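ALDH21) (Physcomitrella patens subsp. patens, PDB 5MZ5) oxidises succinic semialdehyde to succinate with NADP+ as coenzyme, as a tetrameric member of the aldehyde dehydrogenase family. Local coordinates at residues G288-I293 against D470-R475; C320-R325 against E413-P418. All blocks are in the same frame, centred on the assembly; numbering follows the deposited sequence.

Both contacts are buried, and they show how one sheet can be joined to nearby loops by quite different chemistry. Strands 290-294 and 323-329 run side by side and parallel; the hydrogen bond from C292 N to R325 O, at 2.8 Å, ties contact 1 to contact 2. Along the chain, contact 2 is nested within the loop that contact 1 closes. In contact 1 the strand meets a turn through small apolar groups, with no hydrogen bond across. Contact 2, on the neighbouring strand and the loop leading into it, is largely polar, built on an amide, an imidazole and a water. Each contact also holds a succinate-binding residue: R475 in the first, C320 in the second.

Contact 1 (G288-I293 against D470-R475); sequences GNAPCI and DSPALR
P472 lies with CB, CG and CD of its ring against A290, P291 O and C292, overlapping A290 at one end and C292 at the other. Its CG lies 3.7 Å from A290 CB, while its CD approaches C292 CB equally closely. Between these two methyl and methylene groups the strand presents a carbonyl, and P472 CG rests 3.5 Å from P291 O. A290 and C292, two positions apart, thus offer one side of the strand to the proline, whereas the P291 side chain sets out from its CA away from the turn. The thiol extends the apolar patch: with SG anti to the backbone N of C292 (chi1 -172°), the sulfur runs on past P472 CD and comes to lie 4.2 Å from S471 CA.

The proline is presented by a type I beta turn running from S471 to L474. At its start S471 OG accepts from A473 N at 3.1 Å, an ST turn with a nearly straight bond (161°). One residue earlier, D470 OD1 receives S471 N at 2.7 Å on the anti side of the carboxylate, while OD2 forms salt bridges with R307 and with R510 of the second subunit. The carbonyls of P472 and L474 both accept from the Q443 side-chain amide, and R475 makes a cation-pi contact with Y481. The turn, which leads directly to the succinate-binding R475, therefore packs on strand 290-294 of the catalytic-domain sheet of the aldehyde dehydrogenase fold, between strands 323-329 and 443-447, while I293 and P291 pack on helix 428-435.

Contact 2 (C320-R325 against E413-P418); sequences CIHMQR and EEIFGP
Q324 reaches from its strand to the loop of 413-418 as an extended arm. From CB the chain leaves with CG anti to the backbone N (chi1 -166°), and CG passes I415 CG2 at 3.8 Å. CD stays beside the same methyl, and the amide beyond it grips the loop backbone with both its ends. OE1 accepts from I415 N at 3.0 Å, in a straight bond whose donor stands well above the carbonyl plane. NE2 donates to E413 O at 2.8 Å, with that oxygen almost in the amide plane. Together the two bonds fix the rotation of the amide group. A water also donates to Q324 OE1 and lies 2.8 Å from H322 ND1, at the edge and in the plane of the imidazole; it also accepts a weak bond from F416 N.

The H322 ring meets I415 CG2 near its plane, and its CE1 comes within 3.1 Å of G417 O. Nearer the active site, F416 turns a ring edge to C320, with SG 4.0 Å from CE1, and also meets W188 nearly at right angles. E414 OE2 accepts from G288 N and lies beside C320 CA. Residues 414-418, Glu-Ile-Phe-Gly-Pro, form the signature Glu-Xaa-Phe-Gly-Pro loop of aldehyde dehydrogenases, here supplying the NADP+-binding E414 next to C320, which binds both succinate and coenzyme.

Contact 1 (G288-I293 against D470-R475)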
ATOM      1  N   GLY A 288      -7.100 -13.226  27.755  1.00 30.29           N
ATOM      2  CA  GLY A 288      -8.373 -13.326  27.071  1.00 29.25           C
ATOM      3  C   GLY A 288      -9.328 -14.299  27.713  1.00 31.77           C
ATOM      4  O   GLY A 288      -8.997 -14.958  28.696  1.00 31.90           O
ATOM      5  N   ASN A 289     -10.532 -14.355  27.182  1.00 29.15           N
ATOM      6  CA  ASN A 289     -11.578 -15.295  27.629  1.00 29.59           C
ATOM      7  C   ASN A 289     -12.319 -15.626  26.334  1.00 31.75           C
ATOM      8  O   ASN A 289     -13.465 -15.210  26.113  1.00 31.83           O
ATOM      9  CB  ASN A 289     -12.477 -14.659  28.701  1.00 25.59           C
ATOM     10  CG  ASN A 289     -13.584 -15.524  29.250  1.00 40.93           C
ATOM     11  OD1 ASN A 289     -13.946 -16.583  28.705  1.00 36.43           O
ATOM     12  ND2 ASN A 289     -14.157 -15.077  30.349  1.00 36.30           N
ATOM     13  N   ALA A 290     -11.591 -16.332  25.447  1.00 26.79           N
ATOM     14  CA  ALA A 290     -12.010 -16.651  24.095  1.00 25.81           C
ATOM     15  C   ALA A 290     -13.201 -17.604  23.964  1.00 30.58           C
ATOM     16  O   ALA A 290     -13.171 -18.751  24.427  1.00 30.09           O
ATOM     17  CB  ALA A 290     -10.838 -17.178  23.290  1.00 25.91           C
ATOM     18  N   PRO A 291     -14.243 -17.127  23.249  1.00 25.42           N
ATOM     19  CA  PRO A 291     -15.402 -17.983  22.977  1.00 25.04           C
ATOM     20  C   PRO A 291     -15.332 -18.628  21.570  1.00 30.12           C
ATOM     21  O   PRO A 291     -14.608 -18.169  20.688  1.00 28.27           O
ATOM     22  CB  PRO A 291     -16.559 -16.994  23.061  1.00 26.13           C
ATOM     23  CG  PRO A 291     -15.960 -15.694  22.552  1.00 29.23           C
ATOM     24  CD  PRO A 291     -14.454 -15.767  22.719  1.00 24.91           C
ATOM     25  N   CYS A 292     -16.135 -19.664  21.347  1.00 29.25           N
ATOM     26  CA  CYS A 292     -16.262 -20.292  20.032  1.00 28.91           C
ATOM     27  C   CYS A 292     -17.718 -20.641  19.806  1.00 32.96           C
ATOM     28  O   CYS A 292     -18.347 -21.207  20.692  1.00 32.94           O
ATOM     29  CB  CYS A 292     -15.362 -21.521  19.882  1.00 28.52           C
ATOM     30  SG  CYS A 292     -15.313 -22.217  18.201  1.00 32.08           S
ATOM     31  N   ILE A 293     -18.242 -20.290  18.621  1.00 29.87           N
ATOM     32  CA  ILE A 293     -19.588 -20.631  18.177  1.00 29.23           C
ATOM     33  C   ILE A 293     -19.489 -21.859  17.255  1.00 31.65           C
ATOM     34  O   ILE A 293     -18.672 -21.871  16.342  1.00 30.26           O
ATOM     35  CB  ILE A 293     -20.291 -19.449  17.452  1.00 31.49           C
ATOM     36  CG1 ILE A 293     -20.557 -18.281  18.419  1.00 30.95           C
ATOM     37  CG2 ILE A 293     -21.608 -19.918  16.780  1.00 31.25           C
ATOM     38  CD1 ILE A 293     -21.213 -17.031  17.804  1.00 29.25           C
ATOM     39  N   ASP A 470     -12.341 -22.813  12.548  1.00 30.61           N
ATOM     40  CA  ASP A 470     -11.309 -23.256  13.472  1.00 30.06           C
ATOM     41  C   ASP A 470     -11.640 -22.555  14.791  1.00 33.38           C
ATOM     42  O   ASP A 470     -12.454 -21.619  14.817  1.00 31.24           O
ATOM     43  CB  ASP A 470      -9.862 -22.985  12.981  1.00 30.88           C
ATOM     44  CG  ASP A 470      -8.790 -23.887  13.601  1.00 35.11           C
ATOM     45  OD1 ASP A 470      -9.022 -24.427  14.709  1.00 33.66           O
ATOM     46  OD2 ASP A 470      -7.724 -24.048  12.984  1.00 38.11           O
ATOM     47  N   SER A 471     -11.063 -23.052  15.885  1.00 30.52           N
ATOM     48  CA  SER A 471     -11.257 -22.529  17.225  1.00 29.87           C
ATOM     49  C   SER A 471     -10.479 -21.202  17.359  1.00 32.25           C
ATOM     50  O   SER A 471      -9.571 -20.953  16.542  1.00 31.89           O
ATOM     51  CB  SER A 471     -10.771 -23.545  18.260  1.00 31.43           C
ATOM     52  OG  SER A 471      -9.440 -23.242  18.650  1.00 39.27           O
ATOM     53  N   PRO A 472     -10.769 -20.377  18.404  1.00 26.50           N
ATOM     54  CA  PRO A 472     -10.028 -19.103  18.573  1.00 25.60           C
ATOM     55  C   PRO A 472      -8.541 -19.267  18.932  1.00 28.50           C
ATOM     56  O   PRO A 472      -7.831 -18.262  19.004  1.00 27.71           O
ATOM     57  CB  PRO A 472     -10.770 -18.421  19.742  1.00 28.37           C
ATOM     58  CG  PRO A 472     -11.406 -19.571  20.514  1.00 31.63           C
ATOM     59  CD  PRO A 472     -11.813 -20.538  19.448  1.00 27.34           C
ATOM     60  N   ALA A 473      -8.073 -20.507  19.190  1.00 25.10           N
ATOM     61  CA  ALA A 473      -6.688 -20.743  19.581  1.00 26.20           C
ATOM     62  C   ALA A 473      -5.678 -20.684  18.407  1.00 32.44           C
ATOM     63  O   ALA A 473      -4.477 -20.853  18.621  1.00 34.39           O
ATOM     64  CB  ALA A 473      -6.566 -22.045  20.357  1.00 27.08           C
ATOM     65  N   LEU A 474      -6.143 -20.325  17.211  1.00 27.98           N
ATOM     66  CA  LEU A 474      -5.301 -20.210  16.031  1.00 27.07           C
ATOM     67  C   LEU A 474      -4.576 -18.869  15.918  1.00 30.02           C
ATOM     68  O   LEU A 474      -5.190 -17.810  16.001  1.00 29.68           O
ATOM     69  CB  LEU A 474      -6.110 -20.523  14.760  1.00 27.46           C
ATOM     70  CG  LEU A 474      -5.367 -20.521  13.410  1.00 32.06           C
ATOM     71  CD1 LEU A 474      -4.284 -21.605  13.360  1.00 32.75           C
ATOM     72  CD2 LEU A 474      -6.355 -20.722  12.266  1.00 32.64           C
ATOM     73  N   ARG A 475      -3.257 -18.935  15.725  1.00 26.20           N
ATOM     74  CA  ARG A 475      -2.414 -17.785  15.469  1.00 26.49           C
ATOM     75  C   ARG A 475      -1.349 -18.086  14.410  1.00 30.37           C
ATOM     76  O   ARG A 475      -0.553 -19.013  14.575  1.00 29.99           O
ATOM     77  CB  ARG A 475      -1.755 -17.228  16.745  1.00 27.84           C
ATOM     78  CG  ARG A 475      -0.977 -15.920  16.445  1.00 24.67           C
ATOM     79  CD  ARG A 475      -0.065 -15.505  17.570  1.00 26.31           C
ATOM     80  NE  ARG A 475       0.658 -14.277  17.240  1.00 26.46           N
ATOM     81  CZ  ARG A 475       1.462 -13.634  18.079  1.00 42.51           C
ATOM     82  NH1 ARG A 475       1.678 -14.111  19.298  1.00 28.78           N
ATOM     83  NH2 ARG A 475       2.034 -12.494  17.713  1.00 32.50           N
TER

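Contact 2 (C320-R325 against E413-P418)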
ATOM      1  N   CYS A 320      -3.274 -17.201  26.095  1.00 37.32           N
ATOM      2  CA  CYS A 320      -4.106 -16.004  26.072  1.00 38.15           C
ATOM      3  C   CYS A 320      -5.256 -16.141  25.065  1.00 37.27           C
ATOM      4  O   CYS A 320      -6.220 -15.395  25.167  1.00 35.81           O
ATOM      5  CB  CYS A 320      -3.252 -14.764  25.805  1.00 40.26           C
ATOM      6  SG  CYS A 320      -1.938 -14.484  27.031  1.00 45.50           S
ATOM      7  N   ILE A 321      -5.175 -17.139  24.129  1.00 31.98           N
ATOM      8  CA  ILE A 321      -6.227 -17.431  23.140  1.00 30.39           C
ATOM      9  C   ILE A 321      -6.835 -18.844  23.342  1.00 32.28           C
ATOM     10  O   ILE A 321      -7.486 -19.368  22.442  1.00 31.60           O
ATOM     11  CB  ILE A 321      -5.813 -17.161  21.669  1.00 31.80           C
ATOM     12  CG1 ILE A 321      -4.539 -17.965  21.258  1.00 31.50           C
ATOM     13  CG2 ILE A 321      -5.680 -15.653  21.437  1.00 30.18           C
ATOM     14  CD1 ILE A 321      -4.053 -17.776  19.753  1.00 28.33           C
ATOM     15  N   HIS A 322      -6.663 -19.426  24.546  1.00 27.81           N
ATOM     16  CA  HIS A 322      -7.277 -20.696  24.930  1.00 26.69           C
ATOM     17  C   HIS A 322      -8.806 -20.575  24.756  1.00 26.86           C
ATOM     18  O   HIS A 322      -9.366 -19.530  25.078  1.00 23.92           O
ATOM     19  CB  HIS A 322      -6.922 -20.993  26.400  1.00 27.74           C
ATOM     20  CG  HIS A 322      -7.879 -21.912  27.114  1.00 31.24           C
ATOM     21  ND1 HIS A 322      -8.464 -21.549  28.313  1.00 32.48           N
ATOM     22  CD2 HIS A 322      -8.277 -23.168  26.796  1.00 32.58           C
ATOM     23  CE1 HIS A 322      -9.240 -22.564  28.653  1.00 32.09           C
ATOM     24  NE2 HIS A 322      -9.158 -23.560  27.770  1.00 32.58           N
ATOM     25  N   MET A 323      -9.471 -21.599  24.184  1.00 23.88           N
ATOM     26  CA  MET A 323     -10.935 -21.557  24.024  1.00 22.41           C
ATOM     27  C   MET A 323     -11.568 -21.899  25.381  1.00 27.74           C
ATOM     28  O   MET A 323     -11.626 -23.065  25.787  1.00 27.85           O
ATOM     29  CB  MET A 323     -11.410 -22.488  22.903  1.00 24.38           C
ATOM     30  CG  MET A 323     -12.919 -22.477  22.664  1.00 27.66           C
ATOM     31  SD  MET A 323     -13.404 -23.918  21.667  1.00 31.54           S
ATOM     32  CE  MET A 323     -13.358 -25.208  22.936  1.00 28.55           C
ATOM     33  N   GLN A 324     -11.991 -20.857  26.103  1.00 25.94           N
ATOM     34  CA  GLN A 324     -12.568 -21.002  27.439  1.00 25.80           C
ATOM     35  C   GLN A 324     -14.074 -21.261  27.404  1.00 28.86           C
ATOM     36  O   GLN A 324     -14.584 -21.947  28.280  1.00 26.39           O
ATOM     37  CB  GLN A 324     -12.249 -19.763  28.286  1.00 25.99           C
ATOM     38  CG  GLN A 324     -12.500 -19.967  29.781  1.00 28.85           C
ATOM     39  CD  GLN A 324     -12.058 -18.766  30.578  1.00 42.74           C
ATOM     40  OE1 GLN A 324     -10.940 -18.258  30.419  1.00 36.86           O
ATOM     41  NE2 GLN A 324     -12.930 -18.269  31.439  1.00 28.75           N
ATOM     42  N   ARG A 325     -14.779 -20.692  26.404  1.00 27.04           N
ATOM     43  CA  ARG A 325     -16.239 -20.790  26.291  1.00 27.76           C
ATOM     44  C   ARG A 325     -16.662 -21.361  24.942  1.00 32.65           C
ATOM     45  O   ARG A 325     -16.182 -20.919  23.890  1.00 30.92           O
ATOM     46  CB  ARG A 325     -16.907 -19.422  26.536  1.00 26.79           C
ATOM     47  CG  ARG A 325     -16.568 -18.779  27.891  1.00 27.98           C
ATOM     48  CD  ARG A 325     -17.158 -17.391  28.006  1.00 29.24           C
ATOM     49  NE  ARG A 325     -16.473 -16.395  27.172  1.00 27.87           N
ATOM     50  CZ  ARG A 325     -17.092 -15.472  26.444  1.00 37.74           C
ATOM     51  NH1 ARG A 325     -16.391 -14.567  25.776  1.00 27.02           N
ATOM     52  NH2 ARG A 325     -18.421 -15.435  26.392  1.00 24.55           N
ATOM     53  N   GLU A 413     -13.633 -14.415  34.522  1.00 34.92           N
ATOM     54  CA  GLU A 413     -12.190 -14.212  34.377  1.00 32.79           C
ATOM     55  C   GLU A 413     -11.511 -15.247  33.494  1.00 36.91           C
ATOM     56  O   GLU A 413     -12.073 -16.308  33.220  1.00 36.71           O
ATOM     57  CB  GLU A 413     -11.503 -14.233  35.769  1.00 33.83           C
ATOM     58  CG  GLU A 413     -12.160 -13.405  36.861  1.00 42.11           C
ATOM     59  CD  GLU A 413     -12.207 -11.905  36.644  1.00 65.63           C
ATOM     60  OE1 GLU A 413     -11.352 -11.368  35.904  1.00 54.86           O
ATOM     61  OE2 GLU A 413     -13.100 -11.262  37.238  1.00 73.45           O
ATOM     62  N   GLU A 414     -10.260 -14.944  33.111  1.00 32.40           N
ATOM     63  CA  GLU A 414      -9.384 -15.826  32.358  1.00 31.84           C
ATOM     64  C   GLU A 414      -8.966 -16.946  33.312  1.00 37.06           C
ATOM     65  O   GLU A 414      -8.375 -16.677  34.360  1.00 37.29           O
ATOM     66  CB  GLU A 414      -8.145 -15.045  31.874  1.00 31.96           C
ATOM     67  CG  GLU A 414      -7.137 -15.901  31.107  1.00 32.43           C
ATOM     68  CD  GLU A 414      -6.020 -15.098  30.472  1.00 37.68           C
ATOM     69  OE1 GLU A 414      -5.393 -14.298  31.196  1.00 38.64           O
ATOM     70  OE2 GLU A 414      -5.763 -15.269  29.258  1.00 30.81           O
ATOM     71  N   ILE A 415      -9.319 -18.189  32.982  1.00 34.41           N
ATOM     72  CA  ILE A 415      -8.979 -19.324  33.831  1.00 34.15           C
ATOM     73  C   ILE A 415      -7.492 -19.750  33.601  1.00 35.16           C
ATOM     74  O   ILE A 415      -6.820 -20.121  34.558  1.00 32.41           O
ATOM     75  CB  ILE A 415     -10.024 -20.472  33.700  1.00 38.40           C
ATOM     76  CG1 ILE A 415      -9.932 -21.464  34.871  1.00 40.12           C
ATOM     77  CG2 ILE A 415      -9.955 -21.187  32.349  1.00 40.51           C
ATOM     78  CD1 ILE A 415     -11.349 -22.084  35.332  1.00 51.52           C
ATOM     79  N   PHE A 416      -6.982 -19.652  32.345  1.00 32.31           N
ATOM     80  CA  PHE A 416      -5.599 -20.025  31.989  1.00 32.69           C
ATOM     81  C   PHE A 416      -5.273 -21.480  32.470  1.00 37.08           C
ATOM     82  O   PHE A 416      -4.247 -21.738  33.108  1.00 36.97           O
ATOM     83  CB  PHE A 416      -4.608 -18.967  32.545  1.00 34.37           C
ATOM     84  CG  PHE A 416      -3.504 -18.548  31.614  1.00 35.85           C
ATOM     85  CD1 PHE A 416      -3.775 -17.758  30.496  1.00 38.28           C
ATOM     86  CD2 PHE A 416      -2.178 -18.894  31.878  1.00 38.58           C
ATOM     87  CE1 PHE A 416      -2.743 -17.331  29.652  1.00 38.89           C
ATOM     88  CE2 PHE A 416      -1.143 -18.474  31.022  1.00 40.75           C
ATOM     89  CZ  PHE A 416      -1.436 -17.700  29.919  1.00 38.38           C
ATOM     90  N   GLY A 417      -6.198 -22.396  32.182  1.00 34.23           N
ATOM     91  CA  GLY A 417      -6.128 -23.800  32.577  1.00 33.61           C
ATOM     92  C   GLY A 417      -6.926 -24.684  31.644  1.00 35.18           C
ATOM     93  O   GLY A 417      -7.635 -24.166  30.768  1.00 33.12           O
ATOM     94  N   PRO A 418      -6.844 -26.030  31.786  1.00 30.47           N
ATOM     95  CA  PRO A 418      -7.550 -26.895  30.818  1.00 29.61           C
ATOM     96  C   PRO A 418      -9.029 -27.051  31.170  1.00 32.43           C
ATOM     97  O   PRO A 418      -9.486 -28.139  31.528  1.00 33.62           O
ATOM     98  CB  PRO A 418      -6.740 -28.201  30.863  1.00 31.19           C
ATOM     99  CG  PRO A 418      -6.214 -28.257  32.275  1.00 35.41           C
ATOM    100  CD  PRO A 418      -6.058 -26.829  32.757  1.00 31.00           C
TER
HETATM  101  O   HOH W   1      -8.506 -18.990  29.451  1.00 30.91           O